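Local coordinates for acyl-CoA-binding domain-containing protein 1 (Oryza sativa Japonica Group, PDB 5H3G), which binds medium- and long-chain acyl-CoA esters with high affinity and may take part in phospholipid biosynthesis, at residues E8-Y13 with K37-G42; T19-T24 with E87-A92. All blocks are in the same frame, centred on the assembly; numbering follows the deposited sequence.

The chain starts with helix 4-17, passes through the loop that holds 19-24, and continues into helix 26-41. Contact 1 closes the first long loop, where 37-42 at the end of helix 26-41 comes back to 8-13 on helix 4-17. The chain then goes through helix 57-64 to the last helix, 71-92. Contact 2 closes a longer loop, where 87-92 packs against 19-24. The two loops cross, because 19-24 lies between the segments of contact 1 and 87-92 lies beyond both. Contact 1 ties helix 4-17 to helix 26-41. Contact 2 ties the loop between those helices to helix 71-92. The contacts lie about 20 Å apart between centres, without touching.

Contact 1: residues E8-Y13 with K37-G42; sequences EDFEQY and KQATVG
Phe10 of helix 4-17 reaches across to Ala39 and Thr40 near the end of helix 26-41. The contact between the segments is apolar, with no hydrogen bond across it. The outer end of the ring does the touching. Phe10 CE1 is 3.7 Å from Ala39 CB, and Phe10 CE2 is 3.8 Å from Thr40 CG2. Phe10 CZ is shared by the two methyls, 3.8 Å from both Ala39 CB and Thr40 CG2. Both methyls approach the ring obliquely. The CG of Phe10 lies opposite the backbone N (chi1 177°), which sends the ring straight out from its helix. The backbones stay well apart, with 9.0 Å between Phe10 CA and Ala39 CA.

The polar part of Thr40 turns to its own helix. Its OG1 lies between the backbone N and the carbonyl carbon (chi1 56°) and hydrogen-bonds to the carbonyl oxygen of Tyr36. This leaves CG2 for the ring. A serine at Phe10 would remove the ring and would probably leave a gap beside the two methyls, with the helices less firmly joined here.

Helix 71-92 adds to the packing. Its Met75 touches Phe10, and its Tyr78 ring meets the Phe10 ring with planes at about 60°. Tyr78 probably binds acyl-CoA, as in relatives, which puts the contact beside the likely ligand site. Through Phe10, this buried contact joins three helices.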
loop_
_atom_site.group_PDB
_atom_site.type_symbol
_atom_site.label_atom_id
_atom_site.label_comp_id
_atom_site.label_asym_id
_atom_site.label_seq_id
_atom_site.Cartn_x
_atom_site.Cartn_y
_atom_site.Cartn_z
ATOM N N GLU A 8 -7.014 13.947 2.715
ATOM C CA GLU A 8 -6.882 14.547 1.392
ATOM C C GLU A 8 -5.611 14.065 0.707
ATOM O O GLU A 8 -5.641 13.640 -0.453
ATOM C CB GLU A 8 -6.884 16.076 1.507
ATOM C CG GLU A 8 -8.183 16.652 2.065
ATOM C CD GLU A 8 -8.120 18.157 2.326
ATOM O OE1 GLU A 8 -7.010 18.733 2.312
ATOM O OE2 GLU A 8 -9.191 18.765 2.547
ATOM N N ASP A 9 -4.482 14.131 1.423
ATOM C CA ASP A 9 -3.215 13.625 0.902
ATOM C C ASP A 9 -3.339 12.174 0.475
ATOM O O ASP A 9 -2.807 11.779 -0.564
ATOM C CB ASP A 9 -2.116 13.733 1.963
ATOM C CG ASP A 9 -1.597 15.143 2.146
ATOM O OD1 ASP A 9 -1.937 16.030 1.345
ATOM O OD2 ASP A 9 -0.835 15.349 3.114
ATOM N N PHE A 10 -4.022 11.362 1.279
ATOM C CA PHE A 10 -4.108 9.936 0.986
ATOM C C PHE A 10 -4.855 9.699 -0.317
ATOM O O PHE A 10 -4.423 8.907 -1.160
ATOM C CB PHE A 10 -4.797 9.210 2.139
ATOM C CG PHE A 10 -5.003 7.730 1.899
ATOM C CD1 PHE A 10 -3.957 6.841 2.030
ATOM C CD2 PHE A 10 -6.255 7.232 1.552
ATOM C CE1 PHE A 10 -4.134 5.480 1.813
ATOM C CE2 PHE A 10 -6.443 5.874 1.328
ATOM C CZ PHE A 10 -5.384 4.993 1.470
ATOM N N GLU A 11 -5.995 10.362 -0.482
ATOM C CA GLU A 11 -6.762 10.191 -1.703
ATOM C C GLU A 11 -5.982 10.710 -2.899
ATOM O O GLU A 11 -6.006 10.099 -3.969
ATOM C CB GLU A 11 -8.114 10.879 -1.553
ATOM C CG GLU A 11 -8.937 10.233 -0.440
ATOM C CD GLU A 11 -10.183 11.012 -0.069
ATOM O OE1 GLU A 11 -10.456 12.051 -0.704
ATOM O OE2 GLU A 11 -10.887 10.579 0.868
ATOM N N GLN A 12 -5.239 11.800 -2.716
ATOM C CA GLN A 12 -4.440 12.333 -3.814
ATOM C C GLN A 12 -3.338 11.361 -4.214
ATOM O O GLN A 12 -3.150 11.072 -5.402
ATOM C CB GLN A 12 -3.857 13.691 -3.423
ATOM C CG GLN A 12 -4.900 14.802 -3.336
ATOM C CD GLN A 12 -4.331 16.109 -2.810
ATOM O OE1 GLN A 12 -3.116 16.321 -2.817
ATOM N NE2 GLN A 12 -5.208 16.989 -2.342
ATOM N N TYR A 13 -2.604 10.834 -3.240
ATOM C CA TYR A 13 -1.507 9.943 -3.587
ATOM C C TYR A 13 -1.999 8.579 -4.041
ATOM O O TYR A 13 -1.333 7.935 -4.855
ATOM C CB TYR A 13 -0.537 9.831 -2.424
ATOM C CG TYR A 13 0.387 11.018 -2.424
ATOM C CD1 TYR A 13 1.358 11.154 -3.403
ATOM C CD2 TYR A 13 0.258 12.023 -1.477
ATOM C CE1 TYR A 13 2.189 12.250 -3.431
ATOM C CE2 TYR A 13 1.085 13.118 -1.491
ATOM C CZ TYR A 13 2.054 13.226 -2.468
ATOM O OH TYR A 13 2.892 14.317 -2.491
ATOM N N LYS A 37 -4.774 -1.553 2.106
ATOM C CA LYS A 37 -5.754 -2.314 2.878
ATOM C C LYS A 37 -5.823 -1.817 4.317
ATOM O O LYS A 37 -6.907 -1.529 4.843
ATOM C CB LYS A 37 -5.401 -3.795 2.848
ATOM C CG LYS A 37 -5.462 -4.429 1.456
ATOM C CD LYS A 37 -6.850 -4.289 0.850
ATOM C CE LYS A 37 -7.944 -4.933 1.699
ATOM N NZ LYS A 37 -9.195 -5.077 0.885
ATOM N N GLN A 38 -4.675 -1.753 4.983
ATOM C CA GLN A 38 -4.654 -1.345 6.387
ATOM C C GLN A 38 -5.234 0.052 6.571
ATOM O O GLN A 38 -6.006 0.296 7.508
ATOM C CB GLN A 38 -3.224 -1.399 6.917
ATOM C CG GLN A 38 -3.163 -1.205 8.421
ATOM C CD GLN A 38 -3.758 -2.378 9.181
ATOM O OE1 GLN A 38 -3.889 -3.489 8.656
ATOM N NE2 GLN A 38 -4.131 -2.134 10.436
ATOM N N ALA A 39 -4.896 0.970 5.665
ATOM C CA ALA A 39 -5.338 2.360 5.764
ATOM C C ALA A 39 -6.848 2.497 5.620
ATOM O O ALA A 39 -7.471 3.310 6.309
ATOM C CB ALA A 39 -4.638 3.197 4.696
ATOM N N THR A 40 -7.456 1.727 4.723
ATOM C CA THR A 40 -8.865 1.900 4.411
ATOM C C THR A 40 -9.778 0.995 5.229
ATOM O O THR A 40 -10.831 1.448 5.677
ATOM C CB THR A 40 -9.113 1.661 2.919
ATOM O OG1 THR A 40 -8.637 0.360 2.553
ATOM C CG2 THR A 40 -8.395 2.703 2.079
ATOM N N VAL A 41 -9.414 -0.266 5.463
ATOM C CA VAL A 41 -10.320 -1.195 6.133
ATOM C C VAL A 41 -9.752 -1.756 7.430
ATOM O O VAL A 41 -10.458 -2.497 8.126
ATOM C CB VAL A 41 -10.764 -2.341 5.199
ATOM C CG1 VAL A 41 -11.557 -1.775 4.035
ATOM C CG2 VAL A 41 -9.584 -3.139 4.697
ATOM N N GLY A 42 -8.513 -1.433 7.786
ATOM C CA GLY A 42 -8.001 -1.881 9.073
ATOM C C GLY A 42 -7.400 -3.277 9.034
ATOM O O GLY A 42 -6.977 -3.782 7.988
#

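Contact 2: residues T19-T24 with E87-A92; sequences TLPEST and EEAAAA
Leu20 CG lies opposite its own carbonyl carbon, beside the backbone N (chi1 -67°). Chi2 of 170° carries CD1 on in the extended direction and leaves CD2 as the side branch, which is the one that meets Ala89 of helix 71-92. Leu20 was modelled in two conformers. In the one described, Leu20 CD2 is 4.1 Å from Ala89 CB, so this half of the contact is less certain than the Pro21 half. Pro21 meets the same methyl with CD, the ring carbon next to its N, and Pro21 CD is 3.9 Å from Ala89 CB. The contact is apolar and buries 80 Å² in all. The short alanine side chain is consistent with the close approach: Leu20 CA is 6.8 Å from Ala89 CA.

Pro21 opens a type I beta turn that runs to Thr24. Its carbonyl oxygen takes two bonds, with Thr24 N 3.0 Å and Thr24 OG1 2.7 Å from Pro21 O. The hydroxyl bond lies in the carbonyl plane on a lone pair, at a C=O...donor angle of 137°. Together they hold closed the turn that the touching proline begins.

Leu20 also touches Leu85 and Leu86, so the start of the loop rests on the helix before the turn leads the chain off. In the four-helix acyl-CoA-binding (ACBP) fold, this small surface contact seats the connection between the first two helices on the C-terminal turns of the last.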
loop_
_atom_site.group_PDB
_atom_site.type_symbol
_atom_site.label_atom_id
_atom_site.label_comp_id
_atom_site.label_asym_id
_atom_site.label_seq_id
_atom_site.Cartn_x
_atom_site.Cartn_y
_atom_site.Cartn_z
ATOM N N THR A 19 -0.057 6.369 -11.712
ATOM C CA THR A 19 0.915 6.799 -12.713
ATOM C C THR A 19 2.241 6.068 -12.606
ATOM O O THR A 19 3.109 6.269 -13.459
ATOM C CB THR A 19 1.175 8.306 -12.625
ATOM O OG1 THR A 19 1.931 8.600 -11.439
ATOM C CG2 THR A 19 -0.140 9.069 -12.601
ATOM N N LEU A 20 2.427 5.235 -11.591
ATOM C CA LEU A 20 3.652 4.465 -11.529
ATOM C C LEU A 20 3.707 3.501 -12.715
ATOM O O LEU A 20 2.670 3.005 -13.172
ATOM C CB LEU A 20 3.734 3.702 -10.209
ATOM C CG LEU A 20 3.881 4.585 -8.970
ATOM C CD1 LEU A 20 3.703 3.743 -7.712
ATOM C CD2 LEU A 20 5.252 5.285 -8.987
ATOM N N PRO A 21 4.898 3.252 -13.258
ATOM C CA PRO A 21 5.001 2.336 -14.402
ATOM C C PRO A 21 4.394 0.973 -14.109
ATOM O O PRO A 21 4.439 0.462 -12.988
ATOM C CB PRO A 21 6.511 2.227 -14.634
ATOM C CG PRO A 21 7.078 3.484 -14.045
ATOM C CD PRO A 21 6.195 3.854 -12.896
ATOM N N GLU A 22 3.823 0.374 -15.157
ATOM C CA GLU A 22 3.340 -0.993 -15.039
ATOM C C GLU A 22 4.455 -1.935 -14.608
ATOM O O GLU A 22 4.187 -2.965 -13.977
ATOM C CB GLU A 22 2.737 -1.442 -16.374
ATOM C CG GLU A 22 1.920 -2.721 -16.294
ATOM C CD GLU A 22 0.693 -2.578 -15.408
ATOM O OE1 GLU A 22 0.142 -1.457 -15.316
ATOM O OE2 GLU A 22 0.284 -3.589 -14.795
ATOM N N SER A 23 5.707 -1.584 -14.905
ATOM C CA SER A 23 6.849 -2.435 -14.603
ATOM C C SER A 23 7.315 -2.311 -13.161
ATOM O O SER A 23 8.311 -2.946 -12.798
ATOM C CB SER A 23 8.007 -2.109 -15.552
ATOM O OG SER A 23 8.474 -0.790 -15.343
ATOM N N THR A 24 6.624 -1.526 -12.332
ATOM C CA THR A 24 6.992 -1.414 -10.924
ATOM C C THR A 24 7.097 -2.796 -10.283
ATOM O O THR A 24 6.208 -3.638 -10.442
ATOM C CB THR A 24 5.958 -0.562 -10.182
ATOM O OG1 THR A 24 5.936 0.756 -10.756
ATOM C CG2 THR A 24 6.309 -0.458 -8.702
ATOM N N GLU A 87 9.115 9.500 -6.801
ATOM C CA GLU A 87 10.396 10.152 -7.027
ATOM C C GLU A 87 11.369 9.217 -7.730
ATOM O O GLU A 87 12.131 9.641 -8.605
ATOM C CB GLU A 87 10.956 10.654 -5.700
ATOM C CG GLU A 87 10.168 11.860 -5.199
ATOM C CD GLU A 87 10.074 12.969 -6.255
ATOM O OE1 GLU A 87 11.131 13.511 -6.635
ATOM O OE2 GLU A 87 8.955 13.283 -6.717
ATOM N N GLU A 88 11.328 7.932 -7.393
ATOM C CA GLU A 88 12.202 6.981 -8.067
ATOM C C GLU A 88 11.795 6.795 -9.527
ATOM O O GLU A 88 12.661 6.680 -10.405
ATOM C CB GLU A 88 12.198 5.658 -7.296
ATOM C CG GLU A 88 12.912 5.767 -5.932
ATOM C CD GLU A 88 12.628 4.597 -5.000
ATOM O OE1 GLU A 88 13.493 4.275 -4.148
ATOM O OE2 GLU A 88 11.539 4.017 -5.092
ATOM N N ALA A 89 10.485 6.800 -9.814
ATOM C CA ALA A 89 10.029 6.675 -11.197
ATOM C C ALA A 89 10.456 7.879 -12.017
ATOM O O ALA A 89 10.893 7.737 -13.163
ATOM C CB ALA A 89 8.508 6.508 -11.247
ATOM N N ALA A 90 10.358 9.076 -11.431
ATOM C CA ALA A 90 10.794 10.273 -12.142
ATOM C C ALA A 90 12.301 10.254 -12.368
ATOM O O ALA A 90 12.774 10.665 -13.434
ATOM C CB ALA A 90 10.371 11.524 -11.368
ATOM N N ALA A 91 13.069 9.778 -11.382
ATOM C CA ALA A 91 14.518 9.655 -11.558
ATOM C C ALA A 91 14.850 8.687 -12.680
ATOM O O ALA A 91 15.767 8.939 -13.479
ATOM C CB ALA A 91 15.187 9.183 -10.263
ATOM N N ALA A 92 14.129 7.561 -12.738
ATOM C CA ALA A 92 14.336 6.570 -13.792
ATOM C C ALA A 92 14.080 7.164 -15.166
ATOM O O ALA A 92 14.738 6.787 -16.144
ATOM C CB ALA A 92 13.415 5.369 -13.562
#